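Local coordinates for transmembrane protein (Bartonella henselae, PDB 3PAM) that probably binds peptides for an ABC-type oligopeptide transport system, as a domain of the family 5 bacterial extracellular solute-binding proteins, at residues Thr15-Lys20 with Tyr177-Gly182; Ser27-Phe32 with Gln103-Leu108; Lys107-Ala112 with Asn119-Pro124; Ala146-Leu151 with Gly155-Ile160. All coordinates share one frame; numbering follows the deposited sequence.

Contact 1. Residues Thr15-Lys20 with Tyr177-Gly182; sequences TLFKDK and YDMIIG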
loop_
_atom_site.group_PDB
_atom_site.type_symbol
_atom_site.label_atom_id
_atom_site.label_comp_id
_atom_site.label_asym_id
_atom_site.label_seq_id
_atom_site.Cartn_x
_atom_site.Cartn_y
_atom_site.Cartn_z
ATOM N N THR A 15 -14.518 4.494 -4.393
ATOM C CA THR A 15 -14.898 3.264 -5.090
ATOM C C THR A 15 -13.835 2.651 -5.995
ATOM O O THR A 15 -13.684 1.447 -6.022
ATOM C CB THR A 15 -16.225 3.410 -5.857
ATOM O OG1 THR A 15 -16.181 4.570 -6.698
ATOM C CG2 THR A 15 -17.384 3.512 -4.869
ATOM N N LEU A 16 -13.089 3.470 -6.718
ATOM C CA LEU A 16 -11.995 2.970 -7.548
ATOM C C LEU A 16 -10.940 2.109 -6.841
ATOM O O LEU A 16 -10.256 1.289 -7.498
ATOM C CB LEU A 16 -11.308 4.137 -8.241
ATOM C CG LEU A 16 -12.034 4.758 -9.422
ATOM C CD1 LEU A 16 -11.315 6.045 -9.761
ATOM C CD2 LEU A 16 -12.030 3.807 -10.591
ATOM N N PHE A 17 -10.776 2.308 -5.533
ATOM C CA PHE A 17 -9.782 1.568 -4.763
ATOM C C PHE A 17 -10.366 0.669 -3.684
ATOM O O PHE A 17 -9.653 0.287 -2.763
ATOM C CB PHE A 17 -8.764 2.510 -4.100
ATOM C CG PHE A 17 -8.134 3.520 -5.028
ATOM C CD1 PHE A 17 -7.520 3.124 -6.219
ATOM C CD2 PHE A 17 -8.098 4.865 -4.679
ATOM C CE1 PHE A 17 -6.902 4.072 -7.067
ATOM C CE2 PHE A 17 -7.483 5.813 -5.524
ATOM C CZ PHE A 17 -6.888 5.411 -6.714
ATOM N N LYS A 18 -11.644 0.312 -3.781
ATOM C CA LYS A 18 -12.233 -0.636 -2.823
ATOM C C LYS A 18 -11.685 -2.063 -2.908
ATOM O O LYS A 18 -11.678 -2.773 -1.906
ATOM C CB LYS A 18 -13.756 -0.683 -2.947
ATOM N N ASP A 19 -11.211 -2.467 -4.090
ATOM C CA ASP A 19 -10.910 -3.881 -4.392
ATOM C C ASP A 19 -9.420 -4.149 -4.306
ATOM O O ASP A 19 -8.616 -3.479 -4.953
ATOM C CB ASP A 19 -11.437 -4.240 -5.787
ATOM C CG ASP A 19 -11.555 -5.744 -6.019
ATOM O OD1 ASP A 19 -10.513 -6.406 -6.163
ATOM O OD2 ASP A 19 -12.694 -6.255 -6.114
ATOM N N LYS A 20 -9.067 -5.153 -3.511
ATOM C CA LYS A 20 -7.676 -5.462 -3.188
ATOM C C LYS A 20 -6.842 -5.845 -4.410
ATOM O O LYS A 20 -5.644 -5.591 -4.433
ATOM C CB LYS A 20 -7.613 -6.590 -2.143
ATOM N N TYR A 177 -8.859 13.145 -0.689
ATOM C CA TYR A 177 -7.839 12.831 -1.667
ATOM C C TYR A 177 -8.131 11.452 -2.204
ATOM O O TYR A 177 -8.727 10.632 -1.513
ATOM C CB TYR A 177 -6.426 12.858 -1.036
ATOM C CG TYR A 177 -6.289 12.065 0.245
ATOM C CD1 TYR A 177 -5.990 10.697 0.229
ATOM C CD2 TYR A 177 -6.435 12.688 1.483
ATOM C CE1 TYR A 177 -5.867 9.969 1.422
ATOM C CE2 TYR A 177 -6.313 11.980 2.669
ATOM C CZ TYR A 177 -6.045 10.621 2.633
ATOM O OH TYR A 177 -5.944 9.919 3.810
ATOM N N ASP A 178 -7.706 11.184 -3.430
ATOM C CA ASP A 178 -7.758 9.830 -3.948
ATOM C C ASP A 178 -6.532 9.058 -3.458
ATOM O O ASP A 178 -6.623 7.887 -3.045
ATOM C CB ASP A 178 -7.790 9.869 -5.480
ATOM C CG ASP A 178 -9.064 10.512 -6.038
ATOM O OD1 ASP A 178 -10.154 10.301 -5.469
ATOM O OD2 ASP A 178 -8.987 11.200 -7.074
HETATM N N MSE A 179 -5.377 9.719 -3.524
HETATM C CA MSE A 179 -4.088 9.101 -3.236
HETATM C C MSE A 179 -3.143 10.202 -2.774
HETATM O O MSE A 179 -3.218 11.320 -3.272
HETATM C CB MSE A 179 -3.534 8.407 -4.483
HETATM C CG MSE A 179 -2.298 7.563 -4.264
HETATM SE SE MSE A 179 -1.714 6.607 -5.867
HETATM C CE MSE A 179 -3.168 5.320 -6.001
ATOM N N ILE A 180 -2.281 9.876 -1.814
ATOM C CA ILE A 180 -1.228 10.761 -1.368
ATOM C C ILE A 180 0.056 9.967 -1.154
ATOM O O ILE A 180 0.050 8.739 -1.230
ATOM C CB ILE A 180 -1.584 11.480 -0.028
ATOM C CG1 ILE A 180 -2.102 10.454 0.984
ATOM C CG2 ILE A 180 -2.587 12.607 -0.269
ATOM C CD1 ILE A 180 -1.495 10.580 2.332
ATOM N N ILE A 181 1.154 10.688 -0.918
ATOM C CA ILE A 181 2.371 10.076 -0.406
ATOM C C ILE A 181 2.384 10.274 1.093
ATOM O O ILE A 181 2.472 11.397 1.590
ATOM C CB ILE A 181 3.679 10.642 -1.027
ATOM C CG1 ILE A 181 3.538 10.762 -2.545
ATOM C CG2 ILE A 181 4.862 9.782 -0.599
ATOM C CD1 ILE A 181 4.758 10.330 -3.350
ATOM N N GLY A 182 2.271 9.160 1.797
ATOM C CA GLY A 182 2.173 9.167 3.226
ATOM C C GLY A 182 3.398 8.503 3.796
ATOM O O GLY A 182 3.975 7.587 3.190
#
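The ring of Phe-17 meets the 177-182 segment obliquely: the backbone carbonyl oxygen of Asp-178 and the terminal methyl of Met-179 approach at a slant. Phe-17 CE2 lies 3.3 Å from Asp-178 O, and on the same side chain Phe-17 CZ is 3.8 Å from Met-179 CE. The other flat group, the Tyr-177 ring, takes Ile-180 CG1 on one face, 3.8 Å above its plane and offset toward the rim, and has Met-179 N at its edge in the plane. Met-179, a selenomethionine, starts with CG opposite its own backbone nitrogen (chi1 -172°) and then bends at chi3 (-70°); its end comes closer to Phe-17 than its CB direction alone would suggest, and the two side chains cross at about a right angle. Asp-178 contributes CB, 4.1 Å from Phe-17 CE2, while its carboxylate is engaged elsewhere, OD2 accepting a hydrogen bond from Glu-132 N. Phe-10 and Phe-131 each meet the Phe-17 ring edge-to-face, placing it among the aromatics of strands 5-10 and 130-135, which flank strand 179-184 in the mixed sheet. The contact thus fastens the loop ahead of helix 20-29 to the start of that strand. With the peptide oxygen of Asp-178 coming obliquely up to the ring and no directional bond between the segments, their relative position depends on shape and burial.

Contact 2. Residues Ser27-Phe32 with Gln103-Leu108; sequences SILFDF and QKAWKL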
loop_
_atom_site.group_PDB
_atom_site.type_symbol
_atom_site.label_atom_id
_atom_site.label_comp_id
_atom_site.label_asym_id
_atom_site.label_seq_id
_atom_site.Cartn_x
_atom_site.Cartn_y
_atom_site.Cartn_z
ATOM N N SER A 27 -0.114 -1.189 -7.664
ATOM C CA SER A 27 1.139 -1.392 -6.976
ATOM C C SER A 27 2.186 -2.004 -7.895
ATOM O O SER A 27 3.303 -1.526 -7.973
ATOM C CB SER A 27 0.945 -2.265 -5.749
ATOM O OG SER A 27 2.119 -2.249 -4.949
ATOM N N ILE A 28 1.805 -3.047 -8.618
ATOM C CA ILE A 28 2.704 -3.667 -9.583
ATOM C C ILE A 28 3.090 -2.714 -10.729
ATOM O O ILE A 28 4.240 -2.693 -11.163
ATOM C CB ILE A 28 2.084 -4.953 -10.150
ATOM C CG1 ILE A 28 1.805 -5.933 -9.008
ATOM C CG2 ILE A 28 2.996 -5.558 -11.214
ATOM C CD1 ILE A 28 1.079 -7.195 -9.448
ATOM N N LEU A 29 2.124 -1.933 -11.202
ATOM C CA LEU A 29 2.327 -1.008 -12.313
ATOM C C LEU A 29 3.380 0.061 -12.039
ATOM O O LEU A 29 3.965 0.647 -12.963
ATOM C CB LEU A 29 1.004 -0.322 -12.670
ATOM C CG LEU A 29 0.033 -1.090 -13.558
ATOM C CD1 LEU A 29 -1.384 -0.587 -13.408
ATOM C CD2 LEU A 29 0.495 -0.913 -14.969
ATOM N N PHE A 30 3.626 0.328 -10.776
ATOM C CA PHE A 30 4.607 1.311 -10.438
ATOM C C PHE A 30 5.976 0.679 -10.533
ATOM O O PHE A 30 6.210 -0.407 -9.989
ATOM C CB PHE A 30 4.350 1.911 -9.060
ATOM C CG PHE A 30 5.458 2.784 -8.575
ATOM C CD1 PHE A 30 5.744 3.987 -9.218
ATOM C CD2 PHE A 30 6.237 2.390 -7.489
ATOM C CE1 PHE A 30 6.784 4.802 -8.771
ATOM C CE2 PHE A 30 7.282 3.197 -7.017
ATOM C CZ PHE A 30 7.559 4.401 -7.648
ATOM N N ASP A 31 6.851 1.394 -11.246
ATOM C CA ASP A 31 8.205 0.989 -11.555
ATOM C C ASP A 31 9.183 1.791 -10.703
ATOM O O ASP A 31 9.599 2.894 -11.088
ATOM C CB ASP A 31 8.470 1.240 -13.056
ATOM C CG ASP A 31 9.896 0.938 -13.469
ATOM O OD1 ASP A 31 10.751 0.762 -12.578
ATOM O OD2 ASP A 31 10.176 0.867 -14.693
ATOM N N PHE A 32 9.556 1.226 -9.555
ATOM C CA PHE A 32 10.472 1.880 -8.610
ATOM C C PHE A 32 11.886 2.031 -9.141
ATOM O O PHE A 32 12.543 3.052 -8.884
ATOM C CB PHE A 32 10.493 1.149 -7.263
ATOM C CG PHE A 32 11.637 1.535 -6.387
ATOM C CD1 PHE A 32 11.729 2.828 -5.875
ATOM C CD2 PHE A 32 12.638 0.620 -6.086
ATOM C CE1 PHE A 32 12.804 3.207 -5.090
ATOM C CE2 PHE A 32 13.709 0.989 -5.293
ATOM C CZ PHE A 32 13.786 2.287 -4.784
ATOM N N GLN A 103 1.642 -6.665 -17.673
ATOM C CA GLN A 103 0.822 -7.823 -18.020
ATOM C C GLN A 103 0.128 -8.458 -16.808
ATOM O O GLN A 103 -1.055 -8.744 -16.861
ATOM C CB GLN A 103 1.619 -8.857 -18.845
ATOM N N LYS A 104 0.867 -8.691 -15.730
ATOM C CA LYS A 104 0.281 -9.153 -14.454
ATOM C C LYS A 104 -0.823 -8.219 -13.903
ATOM O O LYS A 104 -1.859 -8.679 -13.430
ATOM C CB LYS A 104 1.377 -9.314 -13.381
ATOM C CG LYS A 104 2.732 -9.763 -13.892
ATOM C CD LYS A 104 3.670 -10.028 -12.724
ATOM C CE LYS A 104 5.089 -9.609 -13.054
ATOM N NZ LYS A 104 5.819 -9.142 -11.834
ATOM N N ALA A 105 -0.584 -6.912 -13.945
ATOM C CA ALA A 105 -1.571 -5.939 -13.477
ATOM C C ALA A 105 -2.854 -5.985 -14.320
ATOM O O ALA A 105 -3.951 -5.990 -13.770
ATOM C CB ALA A 105 -0.983 -4.552 -13.483
ATOM N N TRP A 106 -2.692 -5.986 -15.648
ATOM C CA TRP A 106 -3.801 -6.056 -16.574
ATOM C C TRP A 106 -4.648 -7.282 -16.266
ATOM O O TRP A 106 -5.877 -7.179 -16.187
ATOM C CB TRP A 106 -3.281 -6.112 -18.030
ATOM C CG TRP A 106 -4.305 -6.314 -19.083
ATOM C CD1 TRP A 106 -4.226 -7.190 -20.147
ATOM C CD2 TRP A 106 -5.570 -5.643 -19.219
ATOM N NE1 TRP A 106 -5.361 -7.102 -20.921
ATOM C CE2 TRP A 106 -6.199 -6.164 -20.374
ATOM C CE3 TRP A 106 -6.242 -4.662 -18.472
ATOM C CZ2 TRP A 106 -7.457 -5.730 -20.794
ATOM C CZ3 TRP A 106 -7.491 -4.244 -18.892
ATOM C CH2 TRP A 106 -8.081 -4.770 -20.037
ATOM N N LYS A 107 -3.966 -8.416 -16.070
ATOM C CA LYS A 107 -4.598 -9.657 -15.638
ATOM C C LYS A 107 -5.421 -9.464 -14.367
ATOM O O LYS A 107 -6.552 -9.914 -14.285
ATOM C CB LYS A 107 -3.548 -10.770 -15.451
ATOM N N LEU A 108 -4.847 -8.784 -13.386
ATOM C CA LEU A 108 -5.536 -8.528 -12.119
ATOM C C LEU A 108 -6.772 -7.629 -12.274
ATOM O O LEU A 108 -7.791 -7.828 -11.601
ATOM C CB LEU A 108 -4.564 -7.943 -11.089
ATOM C CG LEU A 108 -3.758 -8.975 -10.302
ATOM C CD1 LEU A 108 -2.483 -8.373 -9.719
ATOM C CD2 LEU A 108 -4.609 -9.605 -9.197
#
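Where the end of helix 20-29 packs on helix 99-111, Leu-29 on Ala-105, the two backbones come to 6.2 Å between the CA atoms of Ile-28 and Ala-105. This is apolar helix-to-helix packing, and the small side chain of Ala-105 lies at the close approach. Leu-29 reaches it with its branch point: Leu-29 CG stands 3.6 Å from Ala-105 CB, and both of its methyls spread around the same carbon, CD1 at 4.0 Å from Ala-105 CB. The CB of Leu-29 does not point at the other helix; with CG lying beside its own backbone nitrogen (chi1 -82°), the end of the chain swings nearer to it. Ile-28 points more directly across, and its CD1 reaches Leu-108. Lys-104 forms the outer border, with its CB 4.5 Å from the same Ile-28 CD1. Ala-105 and Leu-108 also touch Ala-25 one turn back, so the seam continues along helix 20-29. On its other side Leu-29 packs against Leu-151 of helix 138-152 and Ile-156, bringing a third helix to the junction. Ile-28 and Leu-108 cross at about a right angle and meet methyl to methyl, Ile-28 CD1 being 3.8 Å from Leu-108 CD1.

Contact 3. Residues Lys107-Ala112 with Asn119-Pro124; sequences KLLQEA and NRLIAP. With EOH (ethanol), chain G.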
loop_
_atom_site.group_PDB
_atom_site.type_symbol
_atom_site.label_atom_id
_atom_site.label_comp_id
_atom_site.label_asym_id
_atom_site.label_seq_id
_atom_site.Cartn_x
_atom_site.Cartn_y
_atom_site.Cartn_z
ATOM N N LYS A 107 -3.966 -8.416 -16.070
ATOM C CA LYS A 107 -4.598 -9.657 -15.638
ATOM C C LYS A 107 -5.421 -9.464 -14.367
ATOM O O LYS A 107 -6.552 -9.914 -14.285
ATOM C CB LYS A 107 -3.548 -10.770 -15.451
ATOM N N LEU A 108 -4.847 -8.784 -13.386
ATOM C CA LEU A 108 -5.536 -8.528 -12.119
ATOM C C LEU A 108 -6.772 -7.629 -12.274
ATOM O O LEU A 108 -7.791 -7.828 -11.601
ATOM C CB LEU A 108 -4.564 -7.943 -11.089
ATOM C CG LEU A 108 -3.758 -8.975 -10.302
ATOM C CD1 LEU A 108 -2.483 -8.373 -9.719
ATOM C CD2 LEU A 108 -4.609 -9.605 -9.197
ATOM N N LEU A 109 -6.680 -6.648 -13.164
ATOM C CA LEU A 109 -7.814 -5.751 -13.401
ATOM C C LEU A 109 -8.991 -6.430 -14.108
ATOM O O LEU A 109 -10.145 -6.153 -13.799
ATOM C CB LEU A 109 -7.364 -4.487 -14.132
ATOM C CG LEU A 109 -6.502 -3.603 -13.222
ATOM C CD1 LEU A 109 -5.371 -2.917 -13.985
ATOM C CD2 LEU A 109 -7.362 -2.568 -12.463
ATOM N N GLN A 110 -8.707 -7.316 -15.054
ATOM C CA GLN A 110 -9.765 -8.071 -15.703
ATOM C C GLN A 110 -10.595 -8.872 -14.685
ATOM O O GLN A 110 -11.833 -8.856 -14.746
ATOM C CB GLN A 110 -9.210 -8.949 -16.840
ATOM C CG GLN A 110 -8.654 -8.139 -18.028
ATOM C CD GLN A 110 -7.842 -8.976 -19.011
ATOM O OE1 GLN A 110 -8.277 -10.024 -19.464
ATOM N NE2 GLN A 110 -6.646 -8.509 -19.336
ATOM N N GLU A 111 -9.909 -9.524 -13.738
ATOM C CA GLU A 111 -10.561 -10.295 -12.673
ATOM C C GLU A 111 -11.505 -9.446 -11.872
ATOM O O GLU A 111 -12.583 -9.900 -11.468
ATOM C CB GLU A 111 -9.542 -10.857 -11.697
ATOM C CG GLU A 111 -8.298 -11.410 -12.335
ATOM C CD GLU A 111 -7.616 -12.450 -11.473
ATOM O OE1 GLU A 111 -7.936 -12.549 -10.259
ATOM O OE2 GLU A 111 -6.758 -13.175 -12.019
ATOM N N ALA A 112 -11.068 -8.216 -11.631
ATOM C CA ALA A 112 -11.771 -7.258 -10.809
ATOM C C ALA A 112 -12.890 -6.556 -11.562
ATOM O O ALA A 112 -13.551 -5.678 -11.022
ATOM C CB ALA A 112 -10.789 -6.250 -10.263
ATOM N N ASN A 119 -9.562 3.127 -25.382
ATOM C CA ASN A 119 -8.225 3.243 -24.802
ATOM C C ASN A 119 -8.153 3.695 -23.349
ATOM O O ASN A 119 -7.073 3.938 -22.840
ATOM C CB ASN A 119 -7.320 4.132 -25.657
ATOM C CG ASN A 119 -5.906 3.597 -25.723
ATOM O OD1 ASN A 119 -5.684 2.390 -25.587
ATOM N ND2 ASN A 119 -4.950 4.472 -25.940
ATOM N N ARG A 120 -9.293 3.804 -22.686
ATOM C CA ARG A 120 -9.341 4.236 -21.286
ATOM C C ARG A 120 -9.834 3.056 -20.481
ATOM O O ARG A 120 -10.822 2.429 -20.861
ATOM C CB ARG A 120 -10.290 5.437 -21.118
ATOM N N LEU A 121 -9.138 2.743 -19.393
ATOM C CA LEU A 121 -9.555 1.695 -18.468
ATOM C C LEU A 121 -10.836 2.138 -17.777
ATOM O O LEU A 121 -10.974 3.290 -17.380
ATOM C CB LEU A 121 -8.473 1.389 -17.429
ATOM C CG LEU A 121 -8.768 0.156 -16.557
ATOM C CD1 LEU A 121 -8.699 -1.179 -17.366
ATOM C CD2 LEU A 121 -7.859 0.040 -15.336
ATOM N N ILE A 122 -11.765 1.201 -17.640
ATOM C CA ILE A 122 -13.101 1.483 -17.185
ATOM C C ILE A 122 -13.478 0.501 -16.095
ATOM O O ILE A 122 -13.199 -0.690 -16.210
ATOM C CB ILE A 122 -14.095 1.356 -18.371
ATOM C CG1 ILE A 122 -13.702 2.312 -19.508
ATOM C CG2 ILE A 122 -15.528 1.595 -17.933
ATOM C CD1 ILE A 122 -14.135 3.753 -19.293
ATOM N N ALA A 123 -14.114 1.015 -15.046
ATOM C CA ALA A 123 -14.598 0.207 -13.927
ATOM C C ALA A 123 -15.812 -0.610 -14.337
ATOM O O ALA A 123 -16.453 -0.296 -15.337
ATOM C CB ALA A 123 -14.958 1.091 -12.746
ATOM N N PRO A 124 -16.131 -1.659 -13.562
ATOM C CA PRO A 124 -17.290 -2.498 -13.846
ATOM C C PRO A 124 -18.580 -1.692 -13.950
ATOM O O PRO A 124 -19.549 -2.160 -14.566
ATOM C CB PRO A 124 -17.345 -3.456 -12.644
ATOM C CG PRO A 124 -16.290 -2.962 -11.657
ATOM C CD PRO A 124 -15.298 -2.232 -12.489
HETATM C C1 EOH G . -13.872 -12.870 -9.522
HETATM C C2 EOH G . -15.223 -13.348 -8.954
HETATM O O EOH G . -14.126 -12.474 -10.882
#
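Pro-124 sets its ring against a backbone oxygen where helix 99-111 runs out: Pro-124 CG lies 3.9 Å from Ala-112 O, and CD of the same proline is 4.1 Å from that oxygen. The nearest CA pair, Ala-112 with Pro-124, is still 7.9 Å apart; the proline ring reaches across to Ala-112 O, and separately one pair of leucines meets. Leu-109 and Leu-121 touch through their outer methyls, with Leu-121 CD2 facing both branches of its partner: it is 3.9 Å from Leu-109 CD2 and 4.1 Å from Leu-109 CD1. Leu-121 extends CG opposite its backbone nitrogen (chi1 -171°), carrying the fork away from strand 120-122 toward the helix. The leucine pair is buried, with Phe-114 beside Leu-109, and Phe-129 and Ile-156 beside Leu-121; Pro-124 lies at the exposed margin. An ethanol molecule, probably from the crystallisation liquor, donates a hydrogen bond to Glu-111 O, with its O 3.1 Å from that carbonyl oxygen. The two segments are joined through the short strand 115-117, which pairs antiparallel with 120-122, making a helix followed by a small two-stranded hairpin that folds back on it. Chemically this is a small contact of methyl-to-methyl packing and proline CH groups against a carbonyl, held by dispersion and burial, with little directional bonding between helix and hairpin.

Contact 4. Residues Ala146-Leu151 with Gly155-Ile160; sequences AFQSNL and GIHAEI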
loop_
_atom_site.group_PDB
_atom_site.type_symbol
_atom_site.label_atom_id
_atom_site.label_comp_id
_atom_site.label_asym_id
_atom_site.label_seq_id
_atom_site.Cartn_x
_atom_site.Cartn_y
_atom_site.Cartn_z
ATOM N N ALA A 146 6.136 10.214 -12.536
ATOM C CA ALA A 146 6.637 8.931 -13.021
ATOM C C ALA A 146 5.570 7.838 -12.893
ATOM O O ALA A 146 5.408 7.017 -13.783
ATOM C CB ALA A 146 7.900 8.545 -12.253
ATOM N N PHE A 147 4.844 7.819 -11.782
ATOM C CA PHE A 147 3.739 6.869 -11.620
ATOM C C PHE A 147 2.683 7.120 -12.690
ATOM O O PHE A 147 2.195 6.181 -13.299
ATOM C CB PHE A 147 3.148 6.947 -10.207
ATOM C CG PHE A 147 2.226 5.800 -9.848
ATOM C CD1 PHE A 147 2.318 4.562 -10.468
ATOM C CD2 PHE A 147 1.284 5.958 -8.848
ATOM C CE1 PHE A 147 1.450 3.519 -10.103
ATOM C CE2 PHE A 147 0.432 4.915 -8.485
ATOM C CZ PHE A 147 0.510 3.702 -9.107
ATOM N N GLN A 148 2.380 8.393 -12.945
ATOM C CA GLN A 148 1.393 8.787 -13.954
ATOM C C GLN A 148 1.672 8.121 -15.304
ATOM O O GLN A 148 0.768 7.546 -15.921
ATOM C CB GLN A 148 1.346 10.312 -14.096
ATOM C CG GLN A 148 0.508 10.827 -15.286
ATOM C CD GLN A 148 0.467 12.333 -15.334
ATOM O OE1 GLN A 148 -0.556 12.946 -15.040
ATOM N NE2 GLN A 148 1.591 12.946 -15.682
ATOM N N SER A 149 2.934 8.183 -15.726
ATOM C CA SER A 149 3.409 7.570 -16.967
ATOM C C SER A 149 3.220 6.045 -17.021
ATOM O O SER A 149 2.810 5.495 -18.048
ATOM C CB SER A 149 4.878 7.917 -17.171
ATOM O OG SER A 149 5.480 6.994 -18.052
ATOM N N ASN A 150 3.566 5.366 -15.932
ATOM C CA ASN A 150 3.290 3.945 -15.793
ATOM C C ASN A 150 1.793 3.629 -15.976
ATOM O O ASN A 150 1.448 2.654 -16.625
ATOM C CB ASN A 150 3.761 3.425 -14.430
ATOM C CG ASN A 150 5.224 3.721 -14.162
ATOM O OD1 ASN A 150 5.997 3.973 -15.081
ATOM N ND2 ASN A 150 5.616 3.683 -12.890
ATOM N N LEU A 151 0.925 4.471 -15.418
ATOM C CA LEU A 151 -0.503 4.181 -15.375
ATOM C C LEU A 151 -1.171 4.469 -16.708
ATOM O O LEU A 151 -2.130 3.777 -17.078
ATOM C CB LEU A 151 -1.209 4.955 -14.258
ATOM C CG LEU A 151 -0.867 4.633 -12.804
ATOM C CD1 LEU A 151 -1.346 5.781 -11.883
ATOM C CD2 LEU A 151 -1.443 3.288 -12.356
ATOM N N GLY A 155 -4.109 2.818 -19.793
ATOM C CA GLY A 155 -5.334 3.593 -19.917
ATOM C C GLY A 155 -5.860 4.216 -18.644
ATOM O O GLY A 155 -7.015 4.661 -18.604
ATOM N N ILE A 156 -5.031 4.256 -17.600
ATOM C CA ILE A 156 -5.400 4.914 -16.357
ATOM C C ILE A 156 -4.889 6.373 -16.328
ATOM O O ILE A 156 -3.705 6.629 -16.516
ATOM C CB ILE A 156 -4.897 4.106 -15.112
ATOM C CG1 ILE A 156 -5.582 2.742 -15.038
ATOM C CG2 ILE A 156 -5.205 4.855 -13.798
ATOM C CD1 ILE A 156 -4.749 1.672 -14.295
ATOM N N HIS A 157 -5.777 7.336 -16.118
ATOM C CA HIS A 157 -5.305 8.707 -16.010
ATOM C C HIS A 157 -5.199 9.156 -14.545
ATOM O O HIS A 157 -6.203 9.252 -13.828
ATOM C CB HIS A 157 -6.138 9.695 -16.833
ATOM C CG HIS A 157 -5.856 11.134 -16.496
ATOM N ND1 HIS A 157 -4.698 11.781 -16.885
ATOM C CD2 HIS A 157 -6.572 12.044 -15.787
ATOM C CE1 HIS A 157 -4.725 13.030 -16.444
ATOM N NE2 HIS A 157 -5.856 13.218 -15.784
ATOM N N ALA A 158 -3.965 9.406 -14.113
ATOM C CA ALA A 158 -3.701 9.951 -12.801
ATOM C C ALA A 158 -3.412 11.444 -12.957
ATOM O O ALA A 158 -2.499 11.833 -13.675
ATOM C CB ALA A 158 -2.520 9.253 -12.179
ATOM N N GLU A 159 -4.224 12.271 -12.317
ATOM C CA GLU A 159 -3.976 13.700 -12.298
ATOM C C GLU A 159 -3.035 13.999 -11.119
ATOM O O GLU A 159 -3.283 13.599 -9.973
ATOM C CB GLU A 159 -5.293 14.476 -12.217
ATOM C CG GLU A 159 -5.132 15.999 -12.210
ATOM C CD GLU A 159 -6.453 16.746 -12.093
ATOM O OE1 GLU A 159 -7.167 16.875 -13.114
ATOM O OE2 GLU A 159 -6.766 17.223 -10.978
ATOM N N ILE A 160 -1.926 14.659 -11.422
ATOM C CA ILE A 160 -0.955 15.026 -10.395
ATOM C C ILE A 160 -1.179 16.483 -9.939
ATOM O O ILE A 160 -1.209 17.399 -10.750
ATOM C CB ILE A 160 0.505 14.779 -10.861
ATOM C CG1 ILE A 160 0.692 13.343 -11.402
ATOM C CG2 ILE A 160 1.493 15.054 -9.730
ATOM C CD1 ILE A 160 0.106 12.196 -10.555
HETATM O O HOH W 1 -1.907 8.553 -15.632
#
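A Schellman motif ends helix 138-152 and turns the chain into strand 157-162, within the beta-alpha-beta unit formed by strand 130-135, this helix and that strand. Gly-155, with positive phi, is its C-prime residue, and the closing bond runs from Ile-156 N to Leu-151 O at 3.0 Å with an N-H...O angle of 148°. The chain then doubles back, and the short axes of 146-151 and 157-160 run nearly antiparallel at 164°, with a closest approach of 7.5 Å. Leu-151 packs against the returning chain: its CB lies 3.9 Å from Ile-156 CB and its CD1 is 3.7 Å from Ala-158 CB. Leu-151 and Ile-156 cross at a slant, and Leu-151 CD1 also sits over the centre of the Phe-147 ring face, so the leucine is held from both helix and strand. A turn earlier, Gln-148 stretches out with CG opposite its backbone nitrogen (chi1 171°), reaching past Ala-158 and crossing Ile-160 at a slant. One water stitches the two backbones together: it donates to Gln-148 O at 2.9 Å and to Ile-156 O at 2.8 Å, and accepts from Ala-158 N at 2.7 Å. Farther in, Leu-151 and Ile-156 both pack on Leu-26 of helix 20-29 and on Phe-131 of strand 130-135, and strand 157-162 forms one border of the six-stranded sheet with 130-135 as its neighbour.

How the contacts relate
From the N terminus, residues 15-20 open the longest loop, closed by contact 1 at strand 179-184; contacts 2, 3 and 4 fall within it. Contact 2 closes a loop of 70 residues, bringing helix 20-29 to helix 99-111. Contact 3 starts on the same helix, sharing Lys-107 and Leu-108, and closes a short loop that holds strand 115-117; contact 4 follows in series, folding helix 138-152 back on strand 157-162. Touches link them: Trp-106 packs on Leu-121 between 2 and 3, Phe-30 on Phe-147 between 2 and 4, and Met-179 on Phe-147 between 1 and 4, while Leu-121 N probably hydrogen-bonds Gly-155 O between 3 and 4. Together they tie helices and hairpin to the mixed sheet.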